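Local coordinates for RagA protein (Porphyromonas gingivalis, PDB 6SLN) that probably imports peptides across the outer membrane as a TonB-dependent receptor, a beta-barrel channel closed by a plug domain, at residues 493-507 against 519-533. Residues are numbered along the deposited sequence; the frame is centred on the assembly and turned at random.
Sequences AYRDVSKSFTNTAEY and ALMGHEYIEYEGDVI. With 3PE (1,2-Distearoyl-sn-glycerophosphoethanolamine), chain G; LMT (dodecyl-beta-D-maltoside), chain H.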
# COMPACT_ATOMS: atom_id res chain seq x y z
N ALA A 493 -3.21 3.24 -3.07
CA ALA A 493 -3.81 4.29 -2.26
C ALA A 493 -3.18 5.60 -2.66
O ALA A 493 -1.96 5.75 -2.59
CB ALA A 493 -3.60 4.02 -0.77
N TYR A 494 -4.02 6.54 -3.10
CA TYR A 494 -3.61 7.86 -3.57
C TYR A 494 -4.13 8.89 -2.59
O TYR A 494 -5.26 8.75 -2.08
CB TYR A 494 -4.21 8.20 -4.95
CG TYR A 494 -3.88 7.28 -6.12
CD1 TYR A 494 -4.53 6.07 -6.30
CD2 TYR A 494 -2.96 7.68 -7.09
CE1 TYR A 494 -4.22 5.25 -7.39
CE2 TYR A 494 -2.66 6.87 -8.17
CZ TYR A 494 -3.28 5.66 -8.32
OH TYR A 494 -2.96 4.88 -9.40
N ARG A 495 -3.35 9.96 -2.37
CA ARG A 495 -3.75 11.06 -1.50
C ARG A 495 -3.36 12.41 -2.09
O ARG A 495 -2.20 12.61 -2.46
CB ARG A 495 -3.12 10.93 -0.12
CG ARG A 495 -3.41 12.10 0.77
CD ARG A 495 -3.11 11.75 2.20
NE ARG A 495 -4.23 11.06 2.80
CZ ARG A 495 -4.31 10.73 4.08
NH1 ARG A 495 -3.34 11.04 4.93
NH2 ARG A 495 -5.39 10.11 4.50
N ASP A 496 -4.31 13.33 -2.16
CA ASP A 496 -4.03 14.71 -2.58
C ASP A 496 -4.58 15.65 -1.53
O ASP A 496 -5.78 15.63 -1.23
CB ASP A 496 -4.67 15.04 -3.93
CG ASP A 496 -4.12 14.22 -5.04
OD1 ASP A 496 -2.92 13.88 -5.00
OD2 ASP A 496 -4.89 13.89 -5.96
N VAL A 497 -3.71 16.50 -0.99
CA VAL A 497 -4.12 17.57 -0.10
C VAL A 497 -3.66 18.86 -0.75
O VAL A 497 -2.45 19.07 -0.94
CB VAL A 497 -3.56 17.40 1.32
CG1 VAL A 497 -4.06 18.50 2.20
CG2 VAL A 497 -3.97 16.04 1.89
N SER A 498 -4.60 19.69 -1.16
CA SER A 498 -4.29 21.00 -1.72
C SER A 498 -4.89 22.05 -0.80
O SER A 498 -6.12 22.19 -0.72
CB SER A 498 -4.78 21.11 -3.16
OG SER A 498 -6.11 20.65 -3.30
N LYS A 499 -4.02 22.75 -0.06
CA LYS A 499 -4.43 23.80 0.86
C LYS A 499 -4.32 25.15 0.19
O LYS A 499 -3.50 25.36 -0.71
CB LYS A 499 -3.58 23.80 2.13
CG LYS A 499 -3.55 22.51 2.90
CD LYS A 499 -2.49 22.56 3.97
CE LYS A 499 -1.78 21.22 4.10
NZ LYS A 499 -0.61 21.33 5.02
N SER A 500 -5.13 26.09 0.66
CA SER A 500 -5.14 27.39 0.03
C SER A 500 -5.68 28.44 1.00
O SER A 500 -6.75 28.26 1.59
CB SER A 500 -5.99 27.36 -1.23
OG SER A 500 -6.52 28.65 -1.56
N PHE A 501 -4.93 29.54 1.15
CA PHE A 501 -5.35 30.67 1.96
C PHE A 501 -5.21 31.95 1.14
O PHE A 501 -4.17 32.17 0.51
CB PHE A 501 -4.53 30.78 3.24
CG PHE A 501 -4.27 29.46 3.90
CD1 PHE A 501 -3.23 28.66 3.47
CD2 PHE A 501 -5.05 29.03 4.96
CE1 PHE A 501 -2.98 27.46 4.06
CE2 PHE A 501 -4.80 27.83 5.56
CZ PHE A 501 -3.76 27.04 5.10
N THR A 502 -6.25 32.79 1.18
CA THR A 502 -6.26 34.07 0.49
C THR A 502 -6.76 35.14 1.46
O THR A 502 -7.85 35.01 2.02
CB THR A 502 -7.14 34.05 -0.75
OG1 THR A 502 -6.63 33.09 -1.68
CG2 THR A 502 -7.16 35.44 -1.41
N ASN A 503 -5.97 36.21 1.61
CA ASN A 503 -6.24 37.23 2.60
C ASN A 503 -6.12 38.60 1.94
O ASN A 503 -5.06 38.95 1.42
CB ASN A 503 -5.27 37.09 3.78
CG ASN A 503 -5.51 35.81 4.56
OD1 ASN A 503 -6.58 35.62 5.14
ND2 ASN A 503 -4.53 34.92 4.55
N THR A 504 -7.22 39.36 1.95
CA THR A 504 -7.28 40.59 1.18
C THR A 504 -7.90 41.71 2.00
O THR A 504 -8.86 41.49 2.74
CB THR A 504 -8.10 40.43 -0.11
OG1 THR A 504 -9.44 40.05 0.21
CG2 THR A 504 -7.47 39.38 -1.02
N ALA A 505 -7.36 42.90 1.83
CA ALA A 505 -7.90 44.12 2.42
C ALA A 505 -8.27 45.04 1.28
O ALA A 505 -7.44 45.32 0.41
CB ALA A 505 -6.89 44.77 3.36
N GLU A 506 -9.53 45.48 1.25
CA GLU A 506 -10.04 46.34 0.19
C GLU A 506 -10.58 47.61 0.83
O GLU A 506 -11.39 47.54 1.76
CB GLU A 506 -11.14 45.66 -0.64
CG GLU A 506 -11.63 46.51 -1.80
CD GLU A 506 -12.87 45.96 -2.48
OE1 GLU A 506 -13.98 46.10 -1.91
OE2 GLU A 506 -12.75 45.39 -3.59
N TYR A 507 -10.12 48.75 0.34
CA TYR A 507 -10.60 50.04 0.80
C TYR A 507 -11.18 50.79 -0.39
O TYR A 507 -10.46 51.08 -1.36
CB TYR A 507 -9.48 50.84 1.45
CG TYR A 507 -9.96 52.07 2.16
CD1 TYR A 507 -11.13 52.05 2.90
CD2 TYR A 507 -9.26 53.28 2.07
CE1 TYR A 507 -11.58 53.18 3.55
CE2 TYR A 507 -9.71 54.40 2.71
CZ TYR A 507 -10.87 54.35 3.45
OH TYR A 507 -11.34 55.46 4.09
N ALA A 519 -8.79 50.56 -3.52
CA ALA A 519 -7.50 49.94 -3.33
C ALA A 519 -7.71 48.59 -2.67
O ALA A 519 -8.60 48.43 -1.83
CB ALA A 519 -6.56 50.78 -2.47
N LEU A 520 -6.88 47.63 -3.06
CA LEU A 520 -6.97 46.26 -2.56
C LEU A 520 -5.56 45.69 -2.45
O LEU A 520 -4.90 45.50 -3.47
CB LEU A 520 -7.83 45.41 -3.48
CG LEU A 520 -8.17 43.98 -3.05
CD1 LEU A 520 -9.45 43.57 -3.71
CD2 LEU A 520 -7.06 43.00 -3.41
N MET A 521 -5.13 45.41 -1.23
CA MET A 521 -3.94 44.60 -0.98
C MET A 521 -4.37 43.17 -0.66
O MET A 521 -5.42 42.93 -0.06
CB MET A 521 -3.12 45.17 0.17
CG MET A 521 -2.71 46.61 -0.02
SD MET A 521 -1.14 46.73 -0.90
CE MET A 521 -0.01 47.10 0.45
N GLY A 522 -3.55 42.20 -1.08
CA GLY A 522 -3.91 40.80 -0.93
C GLY A 522 -2.70 39.92 -0.70
O GLY A 522 -1.61 40.18 -1.23
N HIS A 523 -2.90 38.87 0.10
CA HIS A 523 -1.92 37.82 0.32
C HIS A 523 -2.55 36.47 0.03
O HIS A 523 -3.75 36.27 0.26
CB HIS A 523 -1.39 37.81 1.76
CG HIS A 523 -0.90 36.46 2.19
ND1 HIS A 523 -1.71 35.54 2.81
CD2 HIS A 523 0.31 35.87 2.04
CE1 HIS A 523 -1.02 34.44 3.04
NE2 HIS A 523 0.21 34.61 2.59
N GLU A 524 -1.73 35.53 -0.45
CA GLU A 524 -2.23 34.24 -0.90
C GLU A 524 -1.14 33.18 -0.79
O GLU A 524 -0.03 33.39 -1.29
CB GLU A 524 -2.73 34.35 -2.33
CG GLU A 524 -3.03 33.03 -3.00
CD GLU A 524 -4.10 33.17 -4.05
OE1 GLU A 524 -3.78 33.46 -5.23
OE2 GLU A 524 -5.27 33.01 -3.68
N TYR A 525 -1.46 32.04 -0.16
CA TYR A 525 -0.58 30.88 -0.07
C TYR A 525 -1.35 29.62 -0.48
O TYR A 525 -2.39 29.30 0.10
CB TYR A 525 0.00 30.72 1.33
CG TYR A 525 0.88 29.48 1.51
CD1 TYR A 525 2.17 29.45 1.00
CD2 TYR A 525 0.42 28.35 2.19
CE1 TYR A 525 2.98 28.34 1.16
CE2 TYR A 525 1.23 27.23 2.34
CZ TYR A 525 2.51 27.23 1.83
OH TYR A 525 3.34 26.13 1.98
N ILE A 526 -0.84 28.92 -1.48
CA ILE A 526 -1.39 27.64 -1.91
C ILE A 526 -0.25 26.63 -1.85
O ILE A 526 0.89 26.94 -2.22
CB ILE A 526 -2.01 27.70 -3.33
CG1 ILE A 526 -0.95 27.96 -4.39
CG2 ILE A 526 -3.10 28.78 -3.44
CD1 ILE A 526 -1.48 27.94 -5.81
N GLU A 527 -0.56 25.44 -1.35
CA GLU A 527 0.41 24.37 -1.27
C GLU A 527 -0.29 23.06 -1.56
O GLU A 527 -1.51 22.95 -1.39
CB GLU A 527 1.11 24.32 0.09
CG GLU A 527 0.39 23.52 1.16
CD GLU A 527 1.24 23.37 2.41
OE1 GLU A 527 2.32 24.00 2.48
OE2 GLU A 527 0.82 22.62 3.31
N TYR A 528 0.48 22.09 -2.03
CA TYR A 528 -0.02 20.79 -2.43
C TYR A 528 0.95 19.72 -1.97
O TYR A 528 2.15 19.83 -2.23
CB TYR A 528 -0.21 20.71 -3.96
CG TYR A 528 -0.38 19.30 -4.51
CD1 TYR A 528 0.73 18.50 -4.76
CD2 TYR A 528 -1.64 18.77 -4.79
CE1 TYR A 528 0.61 17.23 -5.24
CE2 TYR A 528 -1.78 17.50 -5.29
CZ TYR A 528 -0.65 16.73 -5.51
OH TYR A 528 -0.75 15.44 -6.00
N GLU A 529 0.44 18.70 -1.30
CA GLU A 529 1.17 17.46 -1.09
C GLU A 529 0.35 16.36 -1.74
O GLU A 529 -0.88 16.37 -1.65
CB GLU A 529 1.35 17.13 0.40
CG GLU A 529 2.20 18.10 1.18
CD GLU A 529 1.50 19.42 1.42
OE1 GLU A 529 2.17 20.46 1.29
OE2 GLU A 529 0.28 19.41 1.74
N GLY A 530 1.02 15.42 -2.38
CA GLY A 530 0.33 14.28 -2.96
C GLY A 530 1.24 13.08 -2.99
O GLY A 530 2.46 13.20 -3.16
N ASP A 531 0.64 11.90 -2.80
CA ASP A 531 1.44 10.69 -2.96
C ASP A 531 0.58 9.56 -3.49
O ASP A 531 -0.64 9.70 -3.67
CB ASP A 531 2.12 10.28 -1.64
CG ASP A 531 1.15 9.75 -0.60
OD1 ASP A 531 -0.06 10.03 -0.69
OD2 ASP A 531 1.61 9.07 0.34
N VAL A 532 1.24 8.45 -3.80
CA VAL A 532 0.57 7.20 -4.09
C VAL A 532 1.46 6.09 -3.57
O VAL A 532 2.70 6.21 -3.60
CB VAL A 532 0.25 7.05 -5.62
CG1 VAL A 532 1.47 7.33 -6.48
CG2 VAL A 532 -0.30 5.66 -5.96
N ILE A 533 0.84 5.03 -3.07
CA ILE A 533 1.53 3.80 -2.71
C ILE A 533 0.74 2.65 -3.29
O ILE A 533 -0.48 2.74 -3.50
CB ILE A 533 1.69 3.60 -1.19
CG1 ILE A 533 0.31 3.37 -0.55
CG2 ILE A 533 2.44 4.75 -0.58
CD1 ILE A 533 0.33 3.26 0.99
C1 3PE G . 4.29 30.14 4.56
C2 3PE G . 3.03 30.85 5.00
C3 3PE G . 2.95 32.21 4.27
O31 3PE G . 1.86 32.96 4.74
O32 3PE G . 3.17 34.72 5.21
C31 3PE G . 2.13 34.18 5.39
C32 3PE G . 1.09 34.81 6.34
C33 3PE G . 0.34 36.00 5.73
C34 3PE G . -0.49 36.70 6.81
C35 3PE G . -1.99 36.37 6.71
C36 3PE G . -2.81 37.62 7.03
C37 3PE G . -4.18 37.26 7.63
C38 3PE G . -4.97 38.55 7.89
C39 3PE G . -6.40 38.20 8.29
C3A 3PE G . -7.30 39.43 8.14
C3B 3PE G . -8.74 38.98 7.89
O21 3PE G . 2.00 29.96 4.68
O22 3PE G . 1.00 29.13 6.51
C21 3PE G . 0.94 29.89 5.61
C22 3PE G . -0.30 30.78 5.48
C23 3PE G . -1.31 30.51 6.61
C24 3PE G . -1.89 31.86 7.03
C25 3PE G . -3.42 31.89 6.97
C26 3PE G . -3.96 33.00 7.88
C27 3PE G . -5.47 32.85 8.05
C28 3PE G . -6.05 33.95 8.95
C29 3PE G . -7.59 33.85 9.02
C2A 3PE G . -8.13 34.21 10.40
C2B 3PE G . -9.41 35.07 10.37
C2C 3PE G . -10.38 34.62 11.48
C2D 3PE G . -11.66 35.47 11.60
C1B LMT H . 6.36 23.79 4.94
C2B LMT H . 6.09 22.31 4.45
C3B LMT H . 7.30 21.37 4.66
C4B LMT H . 8.55 22.08 4.11
C5B LMT H . 8.71 23.26 5.09
C6B LMT H . 10.13 23.84 5.08
O1B LMT H . 5.83 24.05 6.22
O2B LMT H . 4.96 21.81 5.07
O3B LMT H . 7.09 20.12 4.13
O4' LMT H . 9.66 21.27 4.11
O5B LMT H . 7.71 24.24 4.85
O6B LMT H . 10.65 23.89 6.37
C1' LMT H . 2.59 25.43 8.16
C2' LMT H . 2.34 25.31 6.64
C3' LMT H . 3.49 24.43 6.13
C4' LMT H . 4.86 25.09 6.32
C5' LMT H . 4.97 25.76 7.75
C6' LMT H . 6.01 26.87 7.82
O1' LMT H . 1.54 25.93 8.93
O2' LMT H . 1.16 24.65 6.35
O3' LMT H . 3.28 24.07 4.81
O5' LMT H . 3.75 26.26 8.33
O6' LMT H . 6.66 26.99 6.58
C1 LMT H . 0.39 26.56 8.35
C2 LMT H . -0.81 26.19 9.21
C3 LMT H . -2.18 26.49 8.66
C4 LMT H . -3.16 26.82 9.78
C5 LMT H . -4.03 27.99 9.42
C6 LMT H . -5.49 27.84 9.79
C7 LMT H . -6.28 28.91 9.07
C8 LMT H . -7.75 28.92 9.45
C9 LMT H . -8.51 29.98 8.67
C10 LMT H . -9.97 30.10 9.06
C11 LMT H . -10.70 30.96 8.06
C12 LMT H . -12.08 31.36 8.50
O HOH W 1 -1.55 7.55 -0.33
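K499 and E527 form a hydrogen-bonded pair on the lipid-facing side of two antiparallel strands, and their side chains run side by side. K499 NZ reaches E527 OE2 at 2.6 Å, nearly in line with the C-O bond, making a salt bridge. The lysine chain bends at its third torsion (chi3 -141°), which leaves NZ against E527 OE2. E529 OE2 is a second, looser partner of K499 NZ at 3.9 Å, which makes K499, E527 and E529 a salt-bridge network. O3' of the dodecyl maltoside lies 2.5 Å from E527 OE1.

At the next hydrogen-bonded pair on the same face, F501 packs beside Y525, with F501 CD1 3.9 Å from Y525 CD2 at the edge of the tyrosine ring. Phospholipid atoms cover one face of each ring: C23 sits over the centre of F501, while O21 is 3.3 Å above the plane of Y525. The following hydrogen-bonded pair on this face is N503 and H523, whose amide and imidazole are only 8° from coplanar; N503 ND2 points at H523 ND1 in a weak bond of 3.4 Å. H523 NE2 in turn donates weakly to lipid O31.

Beyond F501, A462 of strand 456-475 continues the wall. The antiparallel pairing (strand directions 171° apart), with strands 487-510 and 515-540 consecutive in the chain and joined by a short turn, makes this a beta-hairpin of the TonB-dependent receptor barrel, its outer face carrying part of the phospholipid pocket.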